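Local coordinates for NIF3-related protein (Bacillus cereus, PDB 2GX8) that is of unknown function but belongs to the NIF3 family, holds a pair of zinc ions in a conserved dimetal site and carries a probable regulatory domain, at residues C[358-368]-C[384-392]; C[86-95]-C[120-131]. One frame throughout, in Å; residues are numbered along the deposited sequence.

Interaction 1: C[358-368]-C[384-392]; sequences NVEKVMKQGVQ and IHASQLHTD. With ZN (zinc ion), chain M; ZN (zinc ion), chain L.
The amide of Asn358 and the carboxylate of Asp392 are stacked with an offset, planes 12° apart: the amide lies against Asp392 CB, and Asn358 CB is 3.5 Å from Asp392 CG. Asn358 CG stands anti to the backbone N (chi1 -169°), which carries the amide away from the 3-10 turn and over the chain at 391-392. Two waters tie the same ends together: one accepts from Asn358 N and donates to Asp392 OD2, the other accepts from both Asn358 ND2 and Thr391 N. Asn358 OD1 is hydrogen-bonded to Tyr339 of a second subunit, while Thr391 OG1 pairs with Asp72, so this end of the contact also meets the subunit interface. Further along, helix 362-368 runs nearly antiparallel to strand 384-386, at 161°, and packs on the mixed sheet in which 383-386 is one of the two outermost strands within the chain. Lys364 reaches past the end of that strand: bent at chi3, it brings NZ to 2.9 Å from Ser387 O, approaching from above the carbonyl plane, and makes a weak second bond from NZ to Leu389 O at 3.2 Å. One ammonium group thus bridges two carbonyls of the turn. One helical turn on, the extended Gln368 places its amide against Ala386, Gln368 CD lying 3.6 Å from Ala386 CB, while Ile384 CG2 touches Gln368 CA at 4.0 Å. Glu360 bridges the two zinc ions through OE1 and OE2.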
ATOM      1  N   ASN C 358      18.063  27.120  11.273  1.00 53.74           N
ATOM      2  CA  ASN C 358      19.444  27.203  11.691  1.00 52.90           C
ATOM      3  C   ASN C 358      19.668  27.628  13.131  1.00 54.24           C
ATOM      4  O   ASN C 358      20.794  27.578  13.576  1.00 53.86           O
ATOM      5  CB  ASN C 358      20.229  28.110  10.750  1.00 52.80           C
ATOM      6  CG  ASN C 358      21.723  28.045  10.972  1.00 49.95           C
ATOM      7  OD1 ASN C 358      22.386  27.082  10.568  1.00 51.88           O
ATOM      8  ND2 ASN C 358      22.271  29.088  11.584  1.00 50.12           N
ATOM      9  N   VAL C 359      18.627  28.028  13.864  1.00 54.12           N
ATOM     10  CA  VAL C 359      18.825  28.394  15.265  1.00 55.02           C
ATOM     11  C   VAL C 359      19.172  27.170  16.126  1.00 55.38           C
ATOM     12  O   VAL C 359      19.537  27.307  17.283  1.00 56.43           O
ATOM     13  CB  VAL C 359      17.635  29.203  15.876  1.00 54.76           C
ATOM     14  CG1 VAL C 359      17.346  30.422  15.028  1.00 54.36           C
ATOM     15  CG2 VAL C 359      16.389  28.354  16.023  1.00 55.20           C
ATOM     16  N   GLU C 360      19.030  25.976  15.557  1.00 54.59           N
ATOM     17  CA  GLU C 360      19.427  24.734  16.224  1.00 54.95           C
ATOM     18  C   GLU C 360      20.931  24.625  16.371  1.00 53.77           C
ATOM     19  O   GLU C 360      21.435  23.697  16.962  1.00 53.19           O
ATOM     20  CB  GLU C 360      19.000  23.533  15.416  1.00 54.33           C
ATOM     21  CG  GLU C 360      17.555  23.283  15.484  1.00 58.63           C
ATOM     22  CD  GLU C 360      17.220  21.974  14.803  1.00 61.06           C
ATOM     23  OE1 GLU C 360      17.788  21.693  13.723  1.00 57.73           O
ATOM     24  OE2 GLU C 360      16.406  21.215  15.364  1.00 63.33           O
ATOM     25  N   LYS C 361      21.644  25.573  15.790  1.00 54.27           N
ATOM     26  CA  LYS C 361      23.082  25.639  15.875  1.00 54.26           C
ATOM     27  C   LYS C 361      23.554  25.705  17.343  1.00 53.75           C
ATOM     28  O   LYS C 361      24.723  25.456  17.624  1.00 54.10           O
ATOM     29  CB  LYS C 361      23.544  26.872  15.095  1.00 52.72           C
ATOM     30  CG  LYS C 361      23.086  28.180  15.733  1.00 54.96           C
ATOM     31  CD  LYS C 361      23.628  29.356  14.987  1.00 58.24           C
ATOM     32  CE  LYS C 361      23.271  30.686  15.656  1.00 61.91           C
ATOM     33  NZ  LYS C 361      21.967  31.217  15.265  1.00 60.89           N
ATOM     34  N   VAL C 362      22.645  26.027  18.278  1.00 53.98           N
ATOM     35  CA  VAL C 362      22.987  26.147  19.726  1.00 54.44           C
ATOM     36  C   VAL C 362      23.430  24.816  20.274  1.00 54.48           C
ATOM     37  O   VAL C 362      24.053  24.704  21.308  1.00 55.01           O
ATOM     38  CB  VAL C 362      21.787  26.591  20.556  1.00 53.72           C
ATOM     39  CG1 VAL C 362      21.497  28.039  20.300  1.00 54.45           C
ATOM     40  CG2 VAL C 362      20.567  25.698  20.252  1.00 53.14           C
ATOM     41  N   MET C 363      23.074  23.797  19.529  1.00 55.31           N
ATOM     42  CA  MET C 363      23.363  22.438  19.871  1.00 55.98           C
ATOM     43  C   MET C 363      24.851  22.091  19.760  1.00 55.62           C
ATOM     44  O   MET C 363      25.311  21.167  20.404  1.00 55.68           O
ATOM     45  CB  MET C 363      22.405  21.568  19.042  1.00 55.33           C
ATOM     46  CG  MET C 363      22.885  20.282  18.561  1.00 57.78           C
ATOM     47  SD  MET C 363      23.906  20.456  17.088  1.00 54.29           S
ATOM     48  CE  MET C 363      24.822  18.925  17.423  1.00 47.44           C
ATOM     49  N   LYS C 364      25.613  22.856  18.980  1.00 56.35           N
ATOM     50  CA  LYS C 364      27.041  22.551  18.827  1.00 55.99           C
ATOM     51  C   LYS C 364      27.817  22.851  20.088  1.00 56.06           C
ATOM     52  O   LYS C 364      28.553  22.001  20.556  1.00 56.25           O
ATOM     53  CB  LYS C 364      27.692  23.349  17.717  1.00 55.86           C
ATOM     54  CG  LYS C 364      26.999  23.386  16.398  1.00 56.91           C
ATOM     55  CD  LYS C 364      27.878  24.266  15.563  1.00 55.60           C
ATOM     56  CE  LYS C 364      27.096  25.178  14.732  1.00 50.81           C
ATOM     57  NZ  LYS C 364      28.006  26.151  14.109  1.00 49.57           N
ATOM     58  N   GLN C 365      27.681  24.071  20.600  1.00 56.25           N
ATOM     59  CA  GLN C 365      28.386  24.484  21.816  1.00 58.30           C
ATOM     60  C   GLN C 365      27.819  23.720  23.005  1.00 58.34           C
ATOM     61  O   GLN C 365      28.541  23.433  23.955  1.00 58.92           O
ATOM     62  CB  GLN C 365      28.214  25.985  22.071  1.00 59.27           C
ATOM     63  CG  GLN C 365      28.779  26.939  21.004  1.00 62.20           C
ATOM     64  CD  GLN C 365      30.155  27.483  21.330  1.00 66.45           C
ATOM     65  OE1 GLN C 365      30.962  27.745  20.427  1.00 68.57           O
ATOM     66  NE2 GLN C 365      30.424  27.681  22.619  1.00 66.26           N
ATOM     67  N   GLY C 366      26.526  23.395  22.936  1.00 58.29           N
ATOM     68  CA  GLY C 366      25.841  22.650  23.995  1.00 58.51           C
ATOM     69  C   GLY C 366      26.334  21.226  24.148  1.00 58.31           C
ATOM     70  O   GLY C 366      26.703  20.797  25.252  1.00 58.95           O
ATOM     71  N   VAL C 367      26.338  20.495  23.034  1.00 58.40           N
ATOM     72  CA  VAL C 367      26.842  19.123  22.998  1.00 57.68           C
ATOM     73  C   VAL C 367      28.342  19.098  23.262  1.00 58.07           C
ATOM     74  O   VAL C 367      28.830  18.175  23.896  1.00 57.32           O
ATOM     75  CB  VAL C 367      26.502  18.419  21.668  1.00 57.36           C
ATOM     76  CG1 VAL C 367      27.287  17.115  21.503  1.00 54.54           C
ATOM     77  CG2 VAL C 367      25.005  18.156  21.588  1.00 56.60           C
ATOM     78  N   GLN C 368      29.060  20.118  22.784  1.00 59.38           N
ATOM     79  CA  GLN C 368      30.505  20.241  23.041  1.00 62.10           C
ATOM     80  C   GLN C 368      30.798  20.296  24.537  1.00 61.94           C
ATOM     81  O   GLN C 368      31.736  19.641  24.993  1.00 61.94           O
ATOM     82  CB  GLN C 368      31.101  21.477  22.366  1.00 61.40           C
ATOM     83  CG  GLN C 368      32.574  21.731  22.693  1.00 64.07           C
ATOM     84  CD  GLN C 368      33.030  23.172  22.392  1.00 65.62           C
ATOM     85  OE1 GLN C 368      34.089  23.385  21.786  1.00 69.13           O
ATOM     86  NE2 GLN C 368      32.223  24.167  22.811  1.00 67.88           N
ATOM     87  N   ILE C 384      37.134  18.137  22.363  1.00 53.28           N
ATOM     88  CA  ILE C 384      35.905  18.235  21.565  1.00 52.56           C
ATOM     89  C   ILE C 384      35.803  19.665  21.026  1.00 52.54           C
ATOM     90  O   ILE C 384      36.157  20.616  21.728  1.00 52.65           O
ATOM     91  CB  ILE C 384      34.630  17.882  22.406  1.00 52.85           C
ATOM     92  CG1 ILE C 384      34.832  16.612  23.257  1.00 52.99           C
ATOM     93  CG2 ILE C 384      33.375  17.831  21.552  1.00 52.53           C
ATOM     94  CD1 ILE C 384      35.164  15.354  22.505  1.00 52.62           C
ATOM     95  N   HIS C 385      35.336  19.834  19.788  1.00 52.13           N
ATOM     96  CA  HIS C 385      35.224  21.172  19.223  1.00 51.29           C
ATOM     97  C   HIS C 385      33.817  21.459  18.734  1.00 51.66           C
ATOM     98  O   HIS C 385      33.101  20.553  18.317  1.00 52.57           O
ATOM     99  CB  HIS C 385      36.180  21.357  18.055  1.00 49.81           C
ATOM    100  CG  HIS C 385      37.588  20.941  18.333  1.00 51.12           C
ATOM    101  ND1 HIS C 385      38.563  21.823  18.756  1.00 49.24           N
ATOM    102  CD2 HIS C 385      38.198  19.735  18.216  1.00 51.64           C
ATOM    103  CE1 HIS C 385      39.707  21.177  18.892  1.00 49.57           C
ATOM    104  NE2 HIS C 385      39.511  19.908  18.579  1.00 51.93           N
ATOM    105  N   ALA C 386      33.428  22.728  18.797  1.00 51.75           N
ATOM    106  CA  ALA C 386      32.145  23.181  18.284  1.00 52.41           C
ATOM    107  C   ALA C 386      32.419  23.955  17.005  1.00 52.92           C
ATOM    108  O   ALA C 386      32.993  25.036  17.053  1.00 52.99           O
ATOM    109  CB  ALA C 386      31.471  24.066  19.274  1.00 52.30           C
ATOM    110  N   SER C 387      32.021  23.388  15.869  1.00 54.24           N
ATOM    111  CA  SER C 387      32.194  24.016  14.559  1.00 54.74           C
ATOM    112  C   SER C 387      31.810  25.482  14.557  1.00 55.06           C
ATOM    113  O   SER C 387      30.741  25.855  15.045  1.00 55.22           O
ATOM    114  CB  SER C 387      31.342  23.299  13.543  1.00 54.94           C
ATOM    115  OG  SER C 387      31.557  23.838  12.257  1.00 56.21           O
ATOM    116  N   GLN C 388      32.682  26.309  14.000  1.00 55.75           N
ATOM    117  CA  GLN C 388      32.479  27.746  14.012  1.00 57.33           C
ATOM    118  C   GLN C 388      31.709  28.238  12.798  1.00 57.84           C
ATOM    119  O   GLN C 388      31.136  29.344  12.803  1.00 58.44           O
ATOM    120  CB  GLN C 388      33.831  28.456  14.058  1.00 57.54           C
ATOM    121  CG  GLN C 388      34.716  28.150  15.251  1.00 61.49           C
ATOM    122  CD  GLN C 388      34.283  28.842  16.533  1.00 65.55           C
ATOM    123  OE1 GLN C 388      33.226  28.549  17.105  1.00 66.54           O
ATOM    124  NE2 GLN C 388      35.138  29.734  17.021  1.00 68.03           N
ATOM    125  N   LEU C 389      31.692  27.409  11.765  1.00 57.06           N
ATOM    126  CA  LEU C 389      31.069  27.772  10.511  1.00 57.06           C
ATOM    127  C   LEU C 389      29.572  28.026  10.601  1.00 56.56           C
ATOM    128  O   LEU C 389      28.836  27.316  11.273  1.00 57.30           O
ATOM    129  CB  LEU C 389      31.398  26.734   9.446  1.00 56.17           C
ATOM    130  CG  LEU C 389      32.916  26.566   9.408  1.00 58.70           C
ATOM    131  CD1 LEU C 389      33.304  25.628   8.309  1.00 57.53           C
ATOM    132  CD2 LEU C 389      33.641  27.915   9.248  1.00 59.79           C
ATOM    133  N   HIS C 390      29.153  29.075   9.921  1.00 56.30           N
ATOM    134  CA  HIS C 390      27.774  29.472   9.867  1.00 56.51           C
ATOM    135  C   HIS C 390      27.111  28.725   8.691  1.00 55.35           C
ATOM    136  O   HIS C 390      27.546  28.876   7.549  1.00 55.00           O
ATOM    137  CB  HIS C 390      27.735  30.984   9.652  1.00 57.10           C
ATOM    138  CG  HIS C 390      26.356  31.552   9.625  1.00 61.88           C
ATOM    139  ND1 HIS C 390      25.615  31.760  10.772  1.00 66.67           N
ATOM    140  CD2 HIS C 390      25.578  31.955   8.595  1.00 68.77           C
ATOM    141  CE1 HIS C 390      24.438  32.265  10.448  1.00 69.59           C
ATOM    142  NE2 HIS C 390      24.390  32.397   9.134  1.00 71.25           N
ATOM    143  N   THR C 391      26.069  27.938   8.948  1.00 53.26           N
ATOM    144  CA  THR C 391      25.459  27.164   7.862  1.00 53.20           C
ATOM    145  C   THR C 391      24.005  27.477   7.511  1.00 54.03           C
ATOM    146  O   THR C 391      23.327  26.629   6.945  1.00 53.52           O
ATOM    147  CB  THR C 391      25.576  25.644   8.105  1.00 53.39           C
ATOM    148  OG1 THR C 391      24.977  25.328   9.368  1.00 52.59           O
ATOM    149  CG2 THR C 391      27.037  25.194   8.122  1.00 51.52           C
ATOM    150  N   ASP C 392      23.543  28.681   7.832  1.00 54.31           N
ATOM    151  CA  ASP C 392      22.210  29.105   7.484  1.00 54.39           C
ATOM    152  C   ASP C 392      22.229  29.421   5.995  1.00 54.67           C
ATOM    153  O   ASP C 392      23.006  30.267   5.541  1.00 54.95           O
ATOM    154  CB  ASP C 392      21.872  30.374   8.259  1.00 56.30           C
ATOM    155  CG  ASP C 392      20.363  30.682   8.314  1.00 57.18           C
ATOM    156  OD1 ASP C 392      20.015  31.619   9.053  1.00 61.83           O
ATOM    157  OD2 ASP C 392      19.527  29.994   7.673  1.00 59.95           O
TER
HETATM  158 ZN    ZN M 375      16.635  19.071  15.262  1.00 60.75          ZN
HETATM  159 ZN    ZN L 374      16.777  20.082  12.096  1.00 55.72          ZN
HETATM  160  O   HOH W   1      17.555  28.610   8.557  1.00 39.36           O
HETATM  161  O   HOH W   2      25.076  28.365  11.713  1.00 46.08           O

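Interaction 2: C[86-95]-C[120-131]; sequences ANVIIAHHPL and DIAIYAAHTNVD. With ZN (zinc ion), chain M; ZN (zinc ion), chain L.
The beta-alpha-beta unit of strand 88-91, helix 108-118 and strand 122-125 brings its two strands side by side here, parallel and in register from Val88 with Ala122 to Ala91 with Ala125. Backbone bonds link them in the usual parallel ladder; Ala91 N to Tyr124 O, at 2.9 Å, is nearly straight (176°). On one face Ile89 and Ile123 lie alongside each other, pointing the same way, with Ile89 CD1 3.8 Å from Ile123 CD1. Ile121 CG2 adds to this patch. Ile90 and Tyr124 pair on the other face, where helix 31-38 covers them. The dizinc site lies in the segments that follow the two strands. His92, its CG anti to the backbone N (chi1 -177°), donates from ND1 to Ala126 O at 3.0 Å, which fixes the ring's rotation and directs His92 NE2 to one zinc, 2.2 Å away. Asp131 binds the same zinc mainly through OD1, with OD2 farther off at 2.8 Å. His93 NE2 binds the second zinc, and His93 ND1 is hydrogen-bonded to Asp72. Beside them, His127 turns its edge to the face of His92, planes 73° apart, and Pro94 CD makes a CH-pi contact over the His127 ring, 4.1 Å from its centroid. His127 ND1 is hydrogen-bonded to Asp51.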
ATOM      1  N   ALA C  86      40.455  16.231  13.487  1.00 51.10           N
ATOM      2  CA  ALA C  86      39.285  15.521  13.966  1.00 51.43           C
ATOM      3  C   ALA C  86      38.939  14.399  13.008  1.00 52.47           C
ATOM      4  O   ALA C  86      38.688  14.623  11.817  1.00 55.08           O
ATOM      5  CB  ALA C  86      38.100  16.479  14.114  1.00 50.01           C
ATOM      6  N   ASN C  87      38.898  13.178  13.507  1.00 52.78           N
ATOM      7  CA  ASN C  87      38.531  12.092  12.612  1.00 53.43           C
ATOM      8  C   ASN C  87      37.147  11.526  12.903  1.00 53.06           C
ATOM      9  O   ASN C  87      36.847  10.388  12.521  1.00 54.56           O
ATOM     10  CB  ASN C  87      39.620  11.000  12.580  1.00 52.65           C
ATOM     11  CG  ASN C  87      39.901  10.412  13.938  1.00 50.61           C
ATOM     12  OD1 ASN C  87      39.488  10.953  14.954  1.00 53.90           O
ATOM     13  ND2 ASN C  87      40.621   9.292  13.962  1.00 48.89           N
ATOM     14  N   VAL C  88      36.333  12.320  13.608  1.00 53.47           N
ATOM     15  CA  VAL C  88      34.942  11.990  13.918  1.00 52.04           C
ATOM     16  C   VAL C  88      34.159  13.274  14.028  1.00 54.08           C
ATOM     17  O   VAL C  88      34.511  14.162  14.832  1.00 53.53           O
ATOM     18  CB  VAL C  88      34.715  11.262  15.271  1.00 53.30           C
ATOM     19  CG1 VAL C  88      33.212  11.077  15.514  1.00 50.44           C
ATOM     20  CG2 VAL C  88      35.426   9.884  15.344  1.00 51.15           C
ATOM     21  N   ILE C  89      33.090  13.365  13.237  1.00 51.90           N
ATOM     22  CA  ILE C  89      32.188  14.493  13.317  1.00 54.05           C
ATOM     23  C   ILE C  89      30.816  14.026  13.847  1.00 54.58           C
ATOM     24  O   ILE C  89      30.203  13.086  13.293  1.00 55.43           O
ATOM     25  CB  ILE C  89      31.978  15.174  11.937  1.00 53.29           C
ATOM     26  CG1 ILE C  89      33.323  15.641  11.344  1.00 56.11           C
ATOM     27  CG2 ILE C  89      31.030  16.297  12.080  1.00 50.94           C
ATOM     28  CD1 ILE C  89      33.237  16.284   9.914  1.00 54.12           C
ATOM     29  N   ILE C  90      30.353  14.640  14.932  1.00 53.93           N
ATOM     30  CA  ILE C  90      29.032  14.328  15.436  1.00 54.60           C
ATOM     31  C   ILE C  90      28.139  15.422  14.928  1.00 55.01           C
ATOM     32  O   ILE C  90      28.268  16.586  15.319  1.00 56.24           O
ATOM     33  CB  ILE C  90      28.971  14.257  16.958  1.00 55.29           C
ATOM     34  CG1 ILE C  90      29.746  13.062  17.444  1.00 53.18           C
ATOM     35  CG2 ILE C  90      27.518  14.087  17.438  1.00 55.40           C
ATOM     36  CD1 ILE C  90      29.810  12.986  18.926  1.00 57.73           C
ATOM     37  N   ALA C  91      27.221  15.044  14.046  1.00 55.56           N
ATOM     38  CA  ALA C  91      26.322  15.996  13.409  1.00 54.10           C
ATOM     39  C   ALA C  91      24.888  15.753  13.775  1.00 55.57           C
ATOM     40  O   ALA C  91      24.487  14.600  13.931  1.00 56.90           O
ATOM     41  CB  ALA C  91      26.462  15.890  11.913  1.00 54.50           C
ATOM     42  N   HIS C  92      24.107  16.837  13.835  1.00 53.94           N
ATOM     43  CA  HIS C  92      22.724  16.792  14.199  1.00 53.62           C
ATOM     44  C   HIS C  92      21.853  16.370  13.042  1.00 53.61           C
ATOM     45  O   HIS C  92      20.941  15.555  13.222  1.00 50.98           O
ATOM     46  CB  HIS C  92      22.288  18.170  14.686  1.00 53.62           C
ATOM     47  CG  HIS C  92      20.879  18.228  15.167  1.00 54.21           C
ATOM     48  ND1 HIS C  92      20.360  17.308  16.053  1.00 56.43           N
ATOM     49  CD2 HIS C  92      19.898  19.134  14.948  1.00 52.39           C
ATOM     50  CE1 HIS C  92      19.106  17.620  16.321  1.00 49.57           C
ATOM     51  NE2 HIS C  92      18.806  18.726  15.671  1.00 52.42           N
ATOM     52  N   HIS C  93      22.095  16.953  11.862  1.00 54.14           N
ATOM     53  CA  HIS C  93      21.344  16.561  10.678  1.00 54.11           C
ATOM     54  C   HIS C  93      22.167  15.507   9.967  1.00 55.47           C
ATOM     55  O   HIS C  93      23.335  15.736   9.682  1.00 56.29           O
ATOM     56  CB  HIS C  93      21.111  17.710   9.721  1.00 53.24           C
ATOM     57  CG  HIS C  93      20.315  18.813  10.296  1.00 53.92           C
ATOM     58  ND1 HIS C  93      20.562  20.129   9.997  1.00 55.32           N
ATOM     59  CD2 HIS C  93      19.282  18.806  11.164  1.00 53.91           C
ATOM     60  CE1 HIS C  93      19.677  20.891  10.616  1.00 57.72           C
ATOM     61  NE2 HIS C  93      18.904  20.113  11.351  1.00 59.41           N
ATOM     62  N   PRO C  94      21.558  14.346   9.696  1.00 56.44           N
ATOM     63  CA  PRO C  94      22.229  13.240   9.025  1.00 57.49           C
ATOM     64  C   PRO C  94      22.815  13.679   7.682  1.00 56.71           C
ATOM     65  O   PRO C  94      22.157  14.367   6.954  1.00 56.76           O
ATOM     66  CB  PRO C  94      21.086  12.239   8.767  1.00 56.51           C
ATOM     67  CG  PRO C  94      20.022  12.592   9.703  1.00 57.64           C
ATOM     68  CD  PRO C  94      20.157  14.037  10.033  1.00 57.05           C
ATOM     69  N   LEU C  95      24.042  13.293   7.375  1.00 57.41           N
ATOM     70  CA  LEU C  95      24.619  13.564   6.045  1.00 57.10           C
ATOM     71  C   LEU C  95      23.928  12.671   4.993  1.00 56.63           C
ATOM     72  O   LEU C  95      23.631  13.115   3.896  1.00 56.62           O
ATOM     73  CB  LEU C  95      26.128  13.354   6.044  1.00 56.04           C
ATOM     74  CG  LEU C  95      26.914  13.363   4.718  1.00 58.65           C
ATOM     75  CD1 LEU C  95      26.915  14.711   4.007  1.00 54.33           C
ATOM     76  CD2 LEU C  95      28.346  12.932   5.036  1.00 53.97           C
ATOM     77  N   ASP C 120      39.665   9.567   5.963  1.00 53.58           N
ATOM     78  CA  ASP C 120      39.355   8.700   7.115  1.00 54.64           C
ATOM     79  C   ASP C 120      38.543   9.430   8.200  1.00 55.95           C
ATOM     80  O   ASP C 120      38.850   9.302   9.391  1.00 57.42           O
ATOM     81  CB  ASP C 120      40.636   8.100   7.732  1.00 53.52           C
ATOM     82  CG  ASP C 120      41.388   7.192   6.777  1.00 54.34           C
ATOM     83  OD1 ASP C 120      40.796   6.826   5.754  1.00 49.10           O
ATOM     84  OD2 ASP C 120      42.572   6.812   7.058  1.00 55.72           O
ATOM     85  N   ILE C 121      37.529  10.200   7.786  1.00 56.49           N
ATOM     86  CA  ILE C 121      36.697  10.928   8.740  1.00 57.01           C
ATOM     87  C   ILE C 121      35.374  10.221   8.957  1.00 56.97           C
ATOM     88  O   ILE C 121      34.651   9.985   8.000  1.00 57.96           O
ATOM     89  CB  ILE C 121      36.410  12.356   8.291  1.00 56.47           C
ATOM     90  CG1 ILE C 121      37.716  13.150   8.250  1.00 59.30           C
ATOM     91  CG2 ILE C 121      35.393  13.038   9.254  1.00 54.64           C
ATOM     92  CD1 ILE C 121      37.492  14.578   7.798  1.00 61.62           C
ATOM     93  N   ALA C 122      35.078   9.884  10.218  1.00 55.89           N
ATOM     94  CA  ALA C 122      33.859   9.201  10.571  1.00 54.34           C
ATOM     95  C   ALA C 122      32.758  10.241  10.741  1.00 54.18           C
ATOM     96  O   ALA C 122      32.997  11.324  11.262  1.00 52.82           O
ATOM     97  CB  ALA C 122      34.053   8.411  11.835  1.00 54.46           C
ATOM     98  N   ILE C 123      31.563   9.912  10.260  1.00 54.64           N
ATOM     99  CA  ILE C 123      30.420  10.805  10.335  1.00 54.44           C
ATOM    100  C   ILE C 123      29.340  10.068  11.126  1.00 55.71           C
ATOM    101  O   ILE C 123      28.884   8.990  10.741  1.00 54.06           O
ATOM    102  CB  ILE C 123      29.911  11.180   8.937  1.00 55.86           C
ATOM    103  CG1 ILE C 123      31.001  11.885   8.120  1.00 55.62           C
ATOM    104  CG2 ILE C 123      28.631  12.069   9.016  1.00 53.03           C
ATOM    105  CD1 ILE C 123      31.472  13.181   8.740  1.00 57.63           C
ATOM    106  N   TYR C 124      28.940  10.662  12.245  1.00 56.55           N
ATOM    107  CA  TYR C 124      27.944  10.065  13.104  1.00 56.51           C
ATOM    108  C   TYR C 124      26.726  10.980  13.189  1.00 56.91           C
ATOM    109  O   TYR C 124      26.867  12.189  13.430  1.00 58.73           O
ATOM    110  CB  TYR C 124      28.576   9.811  14.487  1.00 57.49           C
ATOM    111  CG  TYR C 124      27.634   9.266  15.538  1.00 57.63           C
ATOM    112  CD1 TYR C 124      26.859  10.140  16.317  1.00 58.15           C
ATOM    113  CD2 TYR C 124      27.532   7.906  15.778  1.00 56.42           C
ATOM    114  CE1 TYR C 124      26.008   9.682  17.284  1.00 56.53           C
ATOM    115  CE2 TYR C 124      26.662   7.429  16.768  1.00 57.91           C
ATOM    116  CZ  TYR C 124      25.913   8.336  17.510  1.00 57.33           C
ATOM    117  OH  TYR C 124      25.046   7.923  18.483  1.00 57.44           O
ATOM    118  N   ALA C 125      25.524  10.442  12.988  1.00 55.13           N
ATOM    119  CA  ALA C 125      24.345  11.315  13.066  1.00 54.83           C
ATOM    120  C   ALA C 125      23.592  11.184  14.380  1.00 54.74           C
ATOM    121  O   ALA C 125      23.314  10.081  14.843  1.00 54.41           O
ATOM    122  CB  ALA C 125      23.419  11.069  11.919  1.00 53.95           C
ATOM    123  N   ALA C 126      23.269  12.322  14.976  1.00 54.89           N
ATOM    124  CA  ALA C 126      22.476  12.359  16.194  1.00 55.97           C
ATOM    125  C   ALA C 126      21.318  13.296  15.924  1.00 56.75           C
ATOM    126  O   ALA C 126      21.379  14.475  16.277  1.00 57.61           O
ATOM    127  CB  ALA C 126      23.300  12.898  17.284  1.00 55.99           C
ATOM    128  N   HIS C 127      20.265  12.788  15.292  1.00 57.10           N
ATOM    129  CA  HIS C 127      19.173  13.658  14.893  1.00 57.92           C
ATOM    130  C   HIS C 127      18.056  13.833  15.918  1.00 57.23           C
ATOM    131  O   HIS C 127      18.240  14.576  16.873  1.00 56.97           O
ATOM    132  CB  HIS C 127      18.695  13.336  13.461  1.00 59.04           C
ATOM    133  CG  HIS C 127      17.786  14.375  12.866  1.00 62.21           C
ATOM    134  ND1 HIS C 127      16.783  14.063  11.965  1.00 68.11           N
ATOM    135  CD2 HIS C 127      17.697  15.710  13.077  1.00 63.90           C
ATOM    136  CE1 HIS C 127      16.126  15.163  11.637  1.00 68.80           C
ATOM    137  NE2 HIS C 127      16.654  16.176  12.304  1.00 71.14           N
ATOM    138  N   THR C 128      16.917  13.162  15.760  1.00 57.02           N
ATOM    139  CA  THR C 128      15.813  13.398  16.696  1.00 57.11           C
ATOM    140  C   THR C 128      16.110  13.046  18.140  1.00 56.52           C
ATOM    141  O   THR C 128      15.469  13.574  19.043  1.00 56.57           O
ATOM    142  CB  THR C 128      14.481  12.778  16.266  1.00 57.47           C
ATOM    143  OG1 THR C 128      14.708  11.416  15.902  1.00 58.18           O
ATOM    144  CG2 THR C 128      13.870  13.561  15.087  1.00 58.94           C
ATOM    145  N   ASN C 129      17.061  12.160  18.370  1.00 55.64           N
ATOM    146  CA  ASN C 129      17.434  11.865  19.757  1.00 56.50           C
ATOM    147  C   ASN C 129      17.999  13.103  20.523  1.00 55.71           C
ATOM    148  O   ASN C 129      17.900  13.169  21.738  1.00 55.94           O
ATOM    149  CB  ASN C 129      18.349  10.618  19.865  1.00 56.71           C
ATOM    150  CG  ASN C 129      19.629  10.715  19.001  1.00 58.42           C
ATOM    151  OD1 ASN C 129      20.718  10.377  19.462  1.00 61.07           O
ATOM    152  ND2 ASN C 129      19.496  11.170  17.756  1.00 58.15           N
ATOM    153  N   VAL C 130      18.566  14.073  19.803  1.00 55.45           N
ATOM    154  CA  VAL C 130      19.107  15.308  20.399  1.00 55.26           C
ATOM    155  C   VAL C 130      17.978  16.375  20.537  1.00 55.69           C
ATOM    156  O   VAL C 130      18.066  17.304  21.338  1.00 55.33           O
ATOM    157  CB  VAL C 130      20.365  15.817  19.613  1.00 56.03           C
ATOM    158  CG1 VAL C 130      20.882  17.151  20.136  1.00 54.66           C
ATOM    159  CG2 VAL C 130      21.477  14.783  19.686  1.00 54.58           C
ATOM    160  N   ASP C 131      16.905  16.197  19.768  1.00 55.84           N
ATOM    161  CA  ASP C 131      15.736  17.065  19.814  1.00 56.21           C
ATOM    162  C   ASP C 131      14.880  16.733  21.030  1.00 55.74           C
ATOM    163  O   ASP C 131      14.355  17.622  21.705  1.00 55.25           O
ATOM    164  CB  ASP C 131      14.887  16.831  18.564  1.00 56.97           C
ATOM    165  CG  ASP C 131      15.509  17.402  17.317  1.00 59.66           C
ATOM    166  OD1 ASP C 131      15.507  18.644  17.196  1.00 62.47           O
ATOM    167  OD2 ASP C 131      15.944  16.626  16.428  1.00 59.43           O
TER
HETATM  168 ZN    ZN M 375      16.635  19.071  15.262  1.00 60.75          ZN
HETATM  169 ZN    ZN L 374      16.777  20.082  12.096  1.00 55.72          ZN
HETATM  170  O   HOH W   3      40.783   8.311  11.123  1.00 60.13           O

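Overall arrangement
Interactions 1 and 2 lie with centres about 12 Å apart and converge on the two zinc ions. The 86-95 and 120-131 segments supply His92 and Asp131 to one ion and His93 to the other, while Glu360 of 358-368 joins both; His357, just before that segment, completes the second set. Glu360 OE1 comes within 3.1 Å of His93 NE2, and Glu360 OE2 within 3.3 Å of Asp131 OD1, where the shared metal probably offsets the two like charges. Met363 SD packs on His92 CB at 3.7 Å. Both contacts also reach one mixed sheet, in which strand 66-70 separates 88-91 from 383-386.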